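Local coordinates for 2,3-dihydroxybenzoate-AMP ligase (Mycobacterium smegmatis, PDB 5KEI), which belongs to the ANL superfamily of AMP-binding enzymes, built from a large AMP-binding domain and a smaller C-terminal domain, at residues 229-233 and 408-412; 138-142 and 415-419; 204-210 and 222-228; 80-84 and 113-118; 18-22 and 93-97. All blocks are in the same frame, centred on the assembly; numbering follows the deposited sequence.

Contact 1 of 5, residues 229-233 and 408-412; sequences DYVYN and GPYTL
Buried van der Waals packing of a loop against the first turn of a helix joins residues 408-412 to residues 229-233, deep in the AMP-binding fold. The evidence is a set of close carbon-carbon and carbon-oxygen contacts in which every touching residue is buried, with 256 Å² of surface covered in all. At the closest backbone point the CA atoms of Asp229 and Tyr410 are 4.6 Å apart. Here CB of Asp229 rests 3.2 Å from O of Pro409 and 3.6 Å from CB of Tyr410. The two side chains cross at about a right angle, with carboxylate and ring planes only 21° apart.

Three residues further along the helix, Tyr232 brings the CE2 corner of its ring to both loop residues at once, 3.7 Å from CG of Pro409 and 3.7 Å from CD2 of Tyr410. The tyrosine rings meet obliquely, their centroids 6.0 Å apart and their planes at 59°. Chi1 of Tyr410, 54°, sets CG between its own backbone N and carbonyl carbon and lifts the ring along the helix, past Tyr232 and Asn233.

The polar ends are held elsewhere. Asp229 bonds through OD1 to Thr226 and forms a salt bridge through OD2 with Arg225, while the hydroxyls of Tyr232 and Tyr410 bond to Ser381 and the backbone N of Leu360. Helix 227-240 follows directly on strand 222-226, whose Arg225 touches Tyr230 and Tyr410, and its first turns are met by the loop that runs from strand 402-407 toward helix 419-425.

Contact 2 of 5, residues 138-142 and 415-419; sequences AEVSS and YFNAE
Val140, in the last turn of helix 131-141, meets Phe416 and Asn417 of the loop that leads into helix 419-425; the motif is a helix C-terminal end whose carbonyl is taken by an asparagine side chain. The close part centres on O of Val140. ND2 of Asn417 donates to it over 2.8 Å, and the N-H...O angle of 173° makes the bond nearly straight. The acceptor lies in the Asn417 amide plane, while on the carbonyl side the donor is tilted 15° from the C=O plane. With CG anti to the backbone N (chi1 -167°), the Asn417 amide is carried across to the helix end, and its CB comes 4.0 Å from CG1 of Val140.

Phe416 brings its ring edge to the same oxygen: O of Val140 lies in the plane of the ring at its edge, 3.7 Å from CE2 of Phe416. The backbone O of Phe416 meets CG1 of Val140 at 3.4 Å. One carbonyl therefore receives a strong N-H bond and an aromatic edge, while the valine methyl covers the loop backbone.

Away from this point the packing thins. Glu139 and Asn417 are exposed, and the Glu139 side chain leads away from the loop, so the outer side is solvent-facing. Inward, Phe416 also packs on Leu210 and Arg97, and its backbone is hydrogen-bonded to Leu222, placing the loop beside the outermost strand of the seven-stranded sheet. Beside Ser141 the contact is looser than at the valine carbonyl: CA of Ser141 stands 4.2 Å from CE2 of Phe416.

Contact 3 of 5, residues 204-210 and 222-228; sequences PAAPALL and LIPRTHQ
Ala208 of the antiparallel hairpin meets His227, the first residue of the following helix, face on: CB of Ala208 sits over the centre of one imidazole face, 3.4 Å from the centroid and 8° off the ring normal, a CH-pi contact. Water 1 meets NE2 of His227 at the ring edge and donates to O of Pro207, tying the ring to the strand.

The backbone around it forms a classic beta bulge, in which Ala208 and Leu209 both face Arg225. N of Ala208 bonds to O of Arg225 over 2.8 Å, in the carbonyl plane, while N of Leu209 reaches the same oxygen only weakly at 3.5 Å. N of Arg225 returns a bond to O of Leu209 at 3.1 Å. Beyond the bulge, CD2 of Leu210 packs 3.8 Å from CB of Pro224. At the other end N of Gln228 bonds to O of Pro204 over 2.9 Å, fastening the first helical turn to the loop before the strand.

Further out, ND1 of His227 bonds to the backbone N of Leu47, which fixes the ring's orientation, and OE1 of Gln228 bonds to N of Asp44. Thr226 is the N-cap of helix 227-240, its side chain capping a backbone N further on.

The hairpin closes one side of the seven-stranded sheet: strand 207-212 lies between strands 121-124 and 222-226, helix 131-141 covers Leu210 and Leu222, and helix 227-240 continues directly from the outer strand.

Contact 4 of 5, residues 80-84 and 113-118; sequences ADRAA and FGLLRA
Ala80 and Ala84 of helix 73-88 pack against Phe113, Gly114 and Arg117 of helix 107-117, giving a close crossing of two helices in the AMP-binding domain. The axes of the two short segments approach to 7.3 Å at a signed crossing angle of -55°, and the CA atoms of Ala80 and Gly114 are only 4.1 Å apart.

Apolar contact comes from small side chains. CB of Ala80 meets CB of Phe113 at 3.7 Å, and CB of Ala84 lies 3.6 Å from CB of Arg117. Ala80 and Ala83 both face Gly114; because the glycine has no side chain, the backbones can come this near, whereas a CB at that position would run into Ala83.

Weak CA-H...O contacts form a second class. CA of Gly114 points at O of Ala80 over 3.4 Å with an angle of 155° at the hydrogen, and a longer, more bent one runs from CA of Ala84 to O of Gly114.

Charged groups make the third. NH1 of Arg117 is 3.3 Å from OD1 of Asp81 in a salt bridge whose hydrogen bond is weak, the N-H...O angle being 123°. The arginine chain bends at chi2 and passes over Ala80 on its way to the carboxylate. The strongest partner of Arg117 is Asp77, with Asp48 a further salt bridge; that of Asp81 is Arg52.

Arg117 and Arg52 thus share a network with Asp48, Asp77 and Asp81, in which the carboxylates probably offset the two neighbouring positive charges, while the intimate fit rests on alanine and glycine.

Contact 5 of 5, residues 18-22 and 93-97; sequences QSSLL and RPGDR
Gln18, Ser20 and Leu21 near the start of the modelled chain lie along the type II beta turn from Arg93 to Asp96 and the strand start at Arg97. Two arginines meet this segment in different ways, and their torsions account for the difference.

Arg97 begins extended (chi2 174°) and bends at chi3 (-86°), which swings the guanidinium back over the turn. NH1 then donates to OG of Ser20 over 2.9 Å with an N-H...O angle of 137°, the hydroxyl lying at the edge of the guanidinium, somewhat tilted from its plane. NH2 reaches O of Gly95 over 2.8 Å, a weak, bent bond. CA of Leu21 lies over one face of the group, 3.7 Å from NH2. The Arg97 side chain also touches Ser142, just past helix 131-141, and Phe416.

Arg93 instead folds at both chi2 and chi3, and NE2 of Gln18 lies over one face of its guanidinium, 3.3 Å from NH2, with the amide and guanidinium planes steeply inclined. These are two donors, so the pair is a packing contact and no bond.

Gly95 takes the turn position where positive phi occurs, and Ser19 lies beside it, OG 3.9 Å from CA of Gly95. Asp96 closes the turn, OD2 accepting from N of Arg93 over 3.1 Å, and N of Asp96 bonds to O of Arg93.

The chemistry is lopsided: at the buried end Arg97 spreads its N-H groups over the Ser20 hydroxyl and, weakly, the carbonyl of Gly95, whereas the exposed end brings the donors of Gln18 and Arg93 together with no hydrogen bond between them.

Overall arrangement
The contacts gather round the seven-stranded sheet of the AMP-binding domain. Contact 3 is the hairpin at its edge; contact 1, with its centre 9 Å away, shares helix 227-240 with it and meets it through Arg225. Contacts 2 and 5 lie 12 Å apart by their centres, each 12 to 13 Å from contact 3, and meet around Phe416 and Arg97. Contacts 4 and 5 lie furthest from the chain centre; contact 4, centred 17 Å from contact 3, reaches the sheet through helix 107-117. Along the chain, contacts 4 and 5 alternate their segments and both precede contact 3, whereas residues 408-412 and 415-419 return much later, so distant sequence closes along the edge strand 222-226.

Contact 1 of 5, residues 229-233 and 408-412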
# COMPACT_ATOMS: atom_id res chain seq x y z
N ASP A 229 2.08 -4.42 -13.62
CA ASP A 229 1.07 -3.47 -13.21
C ASP A 229 1.71 -2.30 -12.50
O ASP A 229 1.17 -1.19 -12.53
CB ASP A 229 -0.03 -4.09 -12.34
CG ASP A 229 0.43 -4.48 -10.95
OD1 ASP A 229 0.90 -5.61 -10.75
OD2 ASP A 229 0.38 -3.61 -10.06
N TYR A 230 2.89 -2.51 -11.92
CA TYR A 230 3.53 -1.44 -11.16
C TYR A 230 4.24 -0.46 -12.11
O TYR A 230 4.22 0.75 -11.88
CB TYR A 230 4.50 -2.03 -10.10
CG TYR A 230 4.54 -1.11 -8.89
CD1 TYR A 230 3.34 -0.84 -8.23
CD2 TYR A 230 5.72 -0.62 -8.32
CE1 TYR A 230 3.27 -0.05 -7.12
CE2 TYR A 230 5.65 0.19 -7.14
CZ TYR A 230 4.40 0.47 -6.56
OH TYR A 230 4.22 1.24 -5.44
N VAL A 231 4.80 -0.98 -13.20
CA VAL A 231 5.37 -0.10 -14.22
C VAL A 231 4.24 0.70 -14.87
O VAL A 231 4.34 1.92 -15.03
CB VAL A 231 6.15 -0.88 -15.27
CG1 VAL A 231 6.60 0.04 -16.44
CG2 VAL A 231 7.35 -1.56 -14.61
N TYR A 232 3.16 0.01 -15.21
CA TYR A 232 1.98 0.73 -15.68
C TYR A 232 1.43 1.78 -14.69
O TYR A 232 1.06 2.87 -15.10
CB TYR A 232 0.85 -0.26 -16.05
CG TYR A 232 -0.47 0.41 -16.45
CD1 TYR A 232 -0.51 1.37 -17.47
CD2 TYR A 232 -1.65 0.13 -15.78
CE1 TYR A 232 -1.72 2.01 -17.83
CE2 TYR A 232 -2.84 0.75 -16.12
CZ TYR A 232 -2.87 1.70 -17.14
OH TYR A 232 -4.07 2.31 -17.48
N ASN A 233 1.45 1.47 -13.39
CA ASN A 233 0.83 2.31 -12.37
C ASN A 233 1.61 3.68 -12.37
O ASN A 233 1.07 4.79 -12.39
CB ASN A 233 0.94 1.65 -10.98
CG ASN A 233 0.33 2.49 -9.91
OD1 ASN A 233 1.00 3.28 -9.32
ND2 ASN A 233 -0.91 2.22 -9.57
N GLY A 408 -9.14 -4.19 -11.85
CA GLY A 408 -8.51 -3.56 -12.99
C GLY A 408 -7.05 -3.92 -13.20
O GLY A 408 -6.49 -4.77 -12.51
N PRO A 409 -6.41 -3.24 -14.16
CA PRO A 409 -5.08 -3.58 -14.67
C PRO A 409 -3.93 -3.46 -13.65
O PRO A 409 -2.80 -3.84 -13.98
CB PRO A 409 -4.89 -2.60 -15.83
CG PRO A 409 -5.81 -1.44 -15.52
CD PRO A 409 -6.99 -2.06 -14.84
N TYR A 410 -4.19 -2.95 -12.45
CA TYR A 410 -3.14 -2.88 -11.44
C TYR A 410 -3.70 -3.10 -10.03
O TYR A 410 -3.06 -2.74 -9.05
CB TYR A 410 -2.38 -1.53 -11.54
CG TYR A 410 -3.31 -0.34 -11.48
CD1 TYR A 410 -3.59 0.26 -10.26
CD2 TYR A 410 -3.92 0.16 -12.62
CE1 TYR A 410 -4.45 1.32 -10.18
CE2 TYR A 410 -4.78 1.24 -12.55
CZ TYR A 410 -5.05 1.81 -11.32
OH TYR A 410 -5.89 2.87 -11.19
N THR A 411 -4.89 -3.70 -9.94
CA THR A 411 -5.52 -4.02 -8.66
C THR A 411 -5.34 -5.51 -8.33
O THR A 411 -5.58 -6.38 -9.17
CB THR A 411 -7.03 -3.67 -8.67
OG1 THR A 411 -7.19 -2.24 -8.70
CG2 THR A 411 -7.73 -4.20 -7.41
N LEU A 412 -4.90 -5.80 -7.11
CA LEU A 412 -4.52 -7.16 -6.74
C LEU A 412 -5.70 -8.13 -6.78
O LEU A 412 -6.86 -7.73 -6.65
CB LEU A 412 -3.88 -7.18 -5.36
CG LEU A 412 -4.78 -7.38 -4.15
CD1 LEU A 412 -3.93 -7.55 -2.91
CD2 LEU A 412 -5.75 -6.23 -3.99

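Contact 2 of 5, residues 138-142 and 415-419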
# COMPACT_ATOMS: atom_id res chain seq x y z
N ALA A 138 7.91 -10.79 8.10
CA ALA A 138 8.91 -11.84 7.88
C ALA A 138 8.28 -13.21 7.70
O ALA A 138 8.63 -13.96 6.78
CB ALA A 138 9.92 -11.88 9.03
N GLU A 139 7.35 -13.53 8.60
CA GLU A 139 6.58 -14.77 8.54
C GLU A 139 5.75 -14.90 7.26
O GLU A 139 5.74 -15.96 6.64
CB GLU A 139 5.66 -14.87 9.76
CG GLU A 139 5.55 -16.27 10.34
CD GLU A 139 5.41 -16.26 11.86
OE1 GLU A 139 4.74 -15.35 12.41
OE2 GLU A 139 5.97 -17.18 12.51
N VAL A 140 5.07 -13.83 6.86
CA VAL A 140 4.20 -13.91 5.69
C VAL A 140 5.03 -14.02 4.40
O VAL A 140 4.69 -14.77 3.49
CB VAL A 140 3.23 -12.70 5.63
CG1 VAL A 140 2.43 -12.70 4.33
CG2 VAL A 140 2.28 -12.70 6.83
N SER A 141 6.15 -13.29 4.35
CA SER A 141 6.96 -13.20 3.13
C SER A 141 8.07 -14.24 3.02
O SER A 141 8.69 -14.36 1.97
CB SER A 141 7.59 -11.80 3.02
OG SER A 141 8.41 -11.51 4.14
N SER A 142 8.33 -14.98 4.11
CA SER A 142 9.50 -15.86 4.16
C SER A 142 10.77 -15.08 3.85
O SER A 142 11.67 -15.59 3.19
CB SER A 142 9.36 -17.04 3.18
OG SER A 142 8.24 -17.84 3.50
N TYR A 415 -4.26 -10.94 -1.52
CA TYR A 415 -3.10 -10.62 -0.70
C TYR A 415 -2.08 -11.75 -0.79
O TYR A 415 -2.41 -12.87 -1.18
CB TYR A 415 -3.51 -10.37 0.74
CG TYR A 415 -4.30 -9.10 0.92
CD1 TYR A 415 -5.66 -9.15 1.17
CD2 TYR A 415 -3.68 -7.86 0.84
CE1 TYR A 415 -6.39 -8.00 1.33
CE2 TYR A 415 -4.41 -6.69 1.02
CZ TYR A 415 -5.77 -6.78 1.26
OH TYR A 415 -6.54 -5.65 1.44
N PHE A 416 -0.83 -11.45 -0.43
CA PHE A 416 0.23 -12.46 -0.55
C PHE A 416 0.22 -13.42 0.63
O PHE A 416 0.27 -12.99 1.78
CB PHE A 416 1.59 -11.80 -0.65
CG PHE A 416 2.70 -12.76 -0.92
CD1 PHE A 416 2.99 -13.17 -2.22
CD2 PHE A 416 3.46 -13.26 0.13
CE1 PHE A 416 4.02 -14.07 -2.46
CE2 PHE A 416 4.49 -14.16 -0.12
CZ PHE A 416 4.77 -14.56 -1.42
N ASN A 417 0.16 -14.72 0.34
CA ASN A 417 0.23 -15.74 1.38
C ASN A 417 -0.76 -15.45 2.50
O ASN A 417 -0.38 -15.29 3.65
CB ASN A 417 1.66 -15.81 1.92
CG ASN A 417 1.89 -17.04 2.78
OD1 ASN A 417 1.15 -18.01 2.70
ND2 ASN A 417 2.94 -17.00 3.58
N ALA A 418 -2.03 -15.33 2.13
CA ALA A 418 -3.06 -14.92 3.09
C ALA A 418 -4.41 -15.46 2.66
O ALA A 418 -5.36 -14.70 2.44
CB ALA A 418 -3.10 -13.39 3.21
N GLU A 419 -4.49 -16.79 2.54
CA GLU A 419 -5.66 -17.47 2.00
C GLU A 419 -6.97 -17.14 2.75
O GLU A 419 -8.01 -16.91 2.11
CB GLU A 419 -5.41 -18.97 2.01
CG GLU A 419 -6.55 -19.79 1.48
CD GLU A 419 -6.27 -21.29 1.58
OE1 GLU A 419 -5.15 -21.67 2.02
OE2 GLU A 419 -7.17 -22.09 1.23

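Contact 3 of 5, residues 204-210 and 222-228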
# COMPACT_ATOMS: atom_id res chain seq x y z
N PRO A 204 7.29 -11.19 -15.74
CA PRO A 204 6.84 -9.82 -15.49
C PRO A 204 5.40 -9.75 -14.95
O PRO A 204 5.00 -8.76 -14.33
CB PRO A 204 6.97 -9.15 -16.87
CG PRO A 204 6.94 -10.27 -17.84
CD PRO A 204 7.64 -11.40 -17.15
N ALA A 205 4.64 -10.82 -15.16
CA ALA A 205 3.32 -10.93 -14.56
C ALA A 205 3.37 -11.58 -13.16
O ALA A 205 2.32 -11.88 -12.58
CB ALA A 205 2.40 -11.71 -15.48
N ALA A 206 4.57 -11.80 -12.62
CA ALA A 206 4.78 -12.25 -11.25
C ALA A 206 5.13 -11.04 -10.38
O ALA A 206 5.48 -9.99 -10.93
CB ALA A 206 5.92 -13.30 -11.19
N PRO A 207 5.03 -11.17 -9.03
CA PRO A 207 5.34 -10.07 -8.11
C PRO A 207 6.73 -9.46 -8.31
O PRO A 207 7.70 -10.19 -8.37
CB PRO A 207 5.25 -10.73 -6.73
CG PRO A 207 4.23 -11.78 -6.91
CD PRO A 207 4.43 -12.31 -8.30
N ALA A 208 6.80 -8.14 -8.39
CA ALA A 208 8.07 -7.45 -8.42
C ALA A 208 8.45 -7.06 -7.01
O ALA A 208 9.61 -7.19 -6.62
CB ALA A 208 7.99 -6.21 -9.30
N LEU A 209 7.47 -6.57 -6.24
CA LEU A 209 7.68 -6.21 -4.84
C LEU A 209 6.41 -6.43 -4.02
O LEU A 209 5.35 -6.66 -4.60
CB LEU A 209 8.14 -4.74 -4.71
CG LEU A 209 7.38 -3.62 -5.44
CD1 LEU A 209 6.00 -3.38 -4.86
CD2 LEU A 209 8.16 -2.32 -5.40
N LEU A 210 6.51 -6.37 -2.70
CA LEU A 210 5.30 -6.41 -1.86
C LEU A 210 5.11 -5.06 -1.14
O LEU A 210 6.02 -4.54 -0.49
CB LEU A 210 5.38 -7.56 -0.83
CG LEU A 210 5.73 -8.95 -1.40
CD1 LEU A 210 5.93 -10.00 -0.30
CD2 LEU A 210 4.70 -9.45 -2.40
N LEU A 222 0.26 -8.08 3.17
CA LEU A 222 1.21 -7.77 2.11
C LEU A 222 0.51 -7.84 0.75
O LEU A 222 -0.26 -8.76 0.44
CB LEU A 222 2.42 -8.72 2.14
CG LEU A 222 3.24 -8.66 3.43
CD1 LEU A 222 4.37 -9.69 3.44
CD2 LEU A 222 3.78 -7.25 3.67
N ILE A 223 0.79 -6.84 -0.07
CA ILE A 223 0.14 -6.68 -1.36
C ILE A 223 1.14 -6.91 -2.47
O ILE A 223 2.12 -6.15 -2.58
CB ILE A 223 -0.49 -5.27 -1.48
CG1 ILE A 223 -1.61 -5.10 -0.45
CG2 ILE A 223 -1.01 -5.04 -2.88
CD1 ILE A 223 -1.96 -3.66 -0.14
N PRO A 224 0.92 -7.95 -3.29
CA PRO A 224 1.88 -8.20 -4.37
C PRO A 224 1.58 -7.32 -5.58
O PRO A 224 0.45 -7.25 -6.07
CB PRO A 224 1.68 -9.68 -4.68
CG PRO A 224 0.25 -9.93 -4.35
CD PRO A 224 -0.13 -8.97 -3.24
N ARG A 225 2.58 -6.59 -6.05
CA ARG A 225 2.40 -5.82 -7.27
C ARG A 225 3.32 -6.45 -8.29
O ARG A 225 4.51 -6.66 -8.03
CB ARG A 225 2.68 -4.33 -7.05
CG ARG A 225 1.93 -3.70 -5.86
CD ARG A 225 0.43 -3.51 -6.10
NE ARG A 225 0.20 -2.79 -7.36
CZ ARG A 225 -0.19 -1.53 -7.47
NH1 ARG A 225 -0.45 -0.80 -6.39
NH2 ARG A 225 -0.34 -1.01 -8.67
N THR A 226 2.76 -6.80 -9.43
CA THR A 226 3.56 -7.41 -10.47
C THR A 226 4.38 -6.35 -11.19
O THR A 226 4.10 -5.15 -11.08
CB THR A 226 2.68 -8.15 -11.47
OG1 THR A 226 1.87 -7.20 -12.16
CG2 THR A 226 1.80 -9.12 -10.74
N HIS A 227 5.40 -6.79 -11.92
CA HIS A 227 6.19 -5.90 -12.77
C HIS A 227 5.27 -5.18 -13.74
O HIS A 227 5.34 -3.95 -13.89
CB HIS A 227 7.26 -6.67 -13.55
CG HIS A 227 8.30 -7.33 -12.69
ND1 HIS A 227 9.48 -6.72 -12.34
CD2 HIS A 227 8.35 -8.58 -12.15
CE1 HIS A 227 10.20 -7.53 -11.60
NE2 HIS A 227 9.54 -8.68 -11.47
N GLN A 228 4.39 -5.94 -14.37
CA GLN A 228 3.47 -5.41 -15.37
C GLN A 228 2.66 -4.24 -14.81
O GLN A 228 2.57 -3.18 -15.44
CB GLN A 228 2.53 -6.51 -15.88
CG GLN A 228 3.17 -7.65 -16.72
CD GLN A 228 3.45 -7.26 -18.18
OE1 GLN A 228 3.68 -6.09 -18.48
NE2 GLN A 228 3.41 -8.24 -19.09
O HOH W 1 10.44 -10.81 -9.38

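Contact 4 of 5, residues 80-84 and 113-118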
# COMPACT_ATOMS: atom_id res chain seq x y z
N ALA A 80 23.04 0.77 -8.57
CA ALA A 80 22.09 -0.32 -8.44
C ALA A 80 22.71 -1.63 -8.93
O ALA A 80 22.51 -2.67 -8.30
CB ALA A 80 20.82 -0.03 -9.21
N ASP A 81 23.44 -1.57 -10.05
CA ASP A 81 24.14 -2.74 -10.59
C ASP A 81 25.11 -3.27 -9.55
O ASP A 81 25.12 -4.47 -9.25
CB ASP A 81 24.90 -2.40 -11.88
CG ASP A 81 24.02 -2.46 -13.14
OD1 ASP A 81 22.93 -3.07 -13.09
OD2 ASP A 81 24.42 -1.89 -14.18
N ARG A 82 25.92 -2.38 -8.99
CA ARG A 82 26.91 -2.77 -7.99
C ARG A 82 26.25 -3.28 -6.72
O ARG A 82 26.74 -4.24 -6.10
CB ARG A 82 27.83 -1.60 -7.66
CG ARG A 82 28.99 -1.47 -8.64
CD ARG A 82 29.71 -0.16 -8.43
NE ARG A 82 30.12 0.00 -7.03
CZ ARG A 82 30.51 1.16 -6.50
NH1 ARG A 82 30.52 2.26 -7.24
NH2 ARG A 82 30.87 1.21 -5.23
N ALA A 83 25.14 -2.67 -6.35
CA ALA A 83 24.43 -3.08 -5.15
C ALA A 83 23.88 -4.47 -5.37
O ALA A 83 23.84 -5.29 -4.45
CB ALA A 83 23.33 -2.08 -4.80
N ALA A 84 23.46 -4.74 -6.60
CA ALA A 84 22.85 -6.02 -6.97
C ALA A 84 23.84 -7.19 -6.93
O ALA A 84 23.52 -8.29 -6.45
CB ALA A 84 22.20 -5.92 -8.35
N PHE A 113 16.37 -0.53 -6.60
CA PHE A 113 16.78 -1.11 -7.88
C PHE A 113 17.92 -2.12 -7.69
O PHE A 113 17.99 -3.10 -8.43
CB PHE A 113 17.16 0.01 -8.86
CG PHE A 113 15.99 0.82 -9.30
CD1 PHE A 113 15.71 2.04 -8.71
CD2 PHE A 113 15.10 0.32 -10.23
CE1 PHE A 113 14.60 2.77 -9.09
CE2 PHE A 113 13.99 1.04 -10.61
CZ PHE A 113 13.74 2.27 -10.03
N GLY A 114 18.76 -1.90 -6.68
CA GLY A 114 19.77 -2.86 -6.29
C GLY A 114 19.13 -4.19 -5.98
O GLY A 114 19.49 -5.23 -6.54
N LEU A 115 18.14 -4.17 -5.09
CA LEU A 115 17.38 -5.36 -4.76
C LEU A 115 16.68 -5.98 -5.98
O LEU A 115 16.72 -7.20 -6.18
CB LEU A 115 16.37 -5.04 -3.66
CG LEU A 115 16.98 -4.97 -2.26
CD1 LEU A 115 16.02 -4.34 -1.27
CD2 LEU A 115 17.37 -6.37 -1.80
N LEU A 116 16.03 -5.14 -6.79
CA LEU A 116 15.29 -5.63 -7.96
C LEU A 116 16.21 -6.34 -8.96
O LEU A 116 15.82 -7.34 -9.57
CB LEU A 116 14.57 -4.48 -8.66
CG LEU A 116 13.38 -3.85 -7.93
CD1 LEU A 116 12.91 -2.61 -8.67
CD2 LEU A 116 12.24 -4.84 -7.75
N ARG A 117 17.41 -5.80 -9.14
CA ARG A 117 18.34 -6.35 -10.12
C ARG A 117 18.98 -7.64 -9.64
O ARG A 117 19.50 -8.40 -10.44
CB ARG A 117 19.41 -5.32 -10.47
CG ARG A 117 18.84 -4.08 -11.12
CD ARG A 117 19.73 -3.53 -12.17
NE ARG A 117 19.00 -2.57 -12.97
CZ ARG A 117 19.39 -1.32 -13.16
NH1 ARG A 117 20.53 -0.92 -12.61
NH2 ARG A 117 18.67 -0.50 -13.89
N ALA A 118 18.92 -7.91 -8.34
CA ALA A 118 19.33 -9.21 -7.83
C ALA A 118 18.15 -10.19 -7.96
O ALA A 118 18.29 -11.40 -7.72
CB ALA A 118 19.81 -9.11 -6.40

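Contact 5 of 5, residues 18-22 and 93-97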
# COMPACT_ATOMS: atom_id res chain seq x y z
N GLN A 18 12.75 -23.15 -5.57
CA GLN A 18 13.02 -22.52 -4.28
C GLN A 18 12.02 -21.40 -3.99
O GLN A 18 12.11 -20.72 -2.96
CB GLN A 18 14.44 -21.97 -4.25
CG GLN A 18 14.83 -21.24 -5.53
CD GLN A 18 16.32 -20.99 -5.61
OE1 GLN A 18 17.10 -21.60 -4.89
NE2 GLN A 18 16.71 -20.08 -6.50
N SER A 19 11.08 -21.20 -4.91
CA SER A 19 10.16 -20.06 -4.82
C SER A 19 8.71 -20.41 -4.50
O SER A 19 7.90 -20.80 -5.36
CB SER A 19 10.23 -19.24 -6.10
OG SER A 19 11.37 -18.40 -6.05
N SER A 20 8.41 -20.23 -3.22
CA SER A 20 7.07 -20.10 -2.71
C SER A 20 6.53 -18.72 -3.06
O SER A 20 5.47 -18.33 -2.56
CB SER A 20 7.08 -20.28 -1.20
OG SER A 20 8.16 -19.54 -0.66
N LEU A 21 7.28 -17.98 -3.87
CA LEU A 21 6.80 -16.70 -4.38
C LEU A 21 5.49 -16.95 -5.09
O LEU A 21 4.52 -16.23 -4.87
CB LEU A 21 7.81 -16.04 -5.32
CG LEU A 21 7.27 -14.82 -6.08
CD1 LEU A 21 6.73 -13.79 -5.11
CD2 LEU A 21 8.31 -14.18 -7.00
N LEU A 22 5.45 -17.99 -5.92
CA LEU A 22 4.24 -18.32 -6.69
C LEU A 22 3.17 -18.92 -5.79
O LEU A 22 1.97 -18.81 -6.07
CB LEU A 22 4.58 -19.27 -7.84
CG LEU A 22 5.39 -18.57 -8.94
CD1 LEU A 22 5.52 -19.44 -10.19
CD2 LEU A 22 4.78 -17.20 -9.28
N ARG A 93 18.79 -14.93 -3.60
CA ARG A 93 18.52 -15.49 -4.91
C ARG A 93 17.21 -14.94 -5.47
O ARG A 93 16.37 -14.52 -4.71
CB ARG A 93 18.47 -17.03 -4.82
CG ARG A 93 19.75 -17.66 -4.28
CD ARG A 93 20.75 -17.96 -5.40
NE ARG A 93 20.42 -19.23 -6.05
CZ ARG A 93 19.94 -19.34 -7.29
NH1 ARG A 93 19.74 -18.26 -8.04
NH2 ARG A 93 19.67 -20.54 -7.78
N PRO A 94 17.05 -14.95 -6.81
CA PRO A 94 15.79 -14.51 -7.41
C PRO A 94 14.56 -15.07 -6.69
O PRO A 94 14.53 -16.25 -6.33
CB PRO A 94 15.89 -15.04 -8.84
CG PRO A 94 17.34 -14.99 -9.13
CD PRO A 94 18.03 -15.36 -7.84
N GLY A 95 13.57 -14.21 -6.45
CA GLY A 95 12.34 -14.61 -5.79
C GLY A 95 12.37 -14.45 -4.28
O GLY A 95 11.33 -14.41 -3.64
N ASP A 96 13.56 -14.37 -3.71
CA ASP A 96 13.71 -14.20 -2.26
C ASP A 96 13.14 -12.87 -1.82
O ASP A 96 13.38 -11.84 -2.44
CB ASP A 96 15.19 -14.28 -1.85
CG ASP A 96 15.69 -15.72 -1.73
OD1 ASP A 96 14.90 -16.65 -2.01
OD2 ASP A 96 16.88 -15.91 -1.35
N ARG A 97 12.40 -12.87 -0.73
CA ARG A 97 11.81 -11.62 -0.28
C ARG A 97 12.67 -11.02 0.81
O ARG A 97 13.27 -11.73 1.62
CB ARG A 97 10.36 -11.88 0.11
CG ARG A 97 9.73 -12.59 -1.10
CD ARG A 97 8.36 -13.09 -0.95
NE ARG A 97 8.24 -14.41 -0.35
CZ ARG A 97 8.69 -15.55 -0.89
NH1 ARG A 97 8.47 -16.68 -0.24
NH2 ARG A 97 9.37 -15.56 -2.02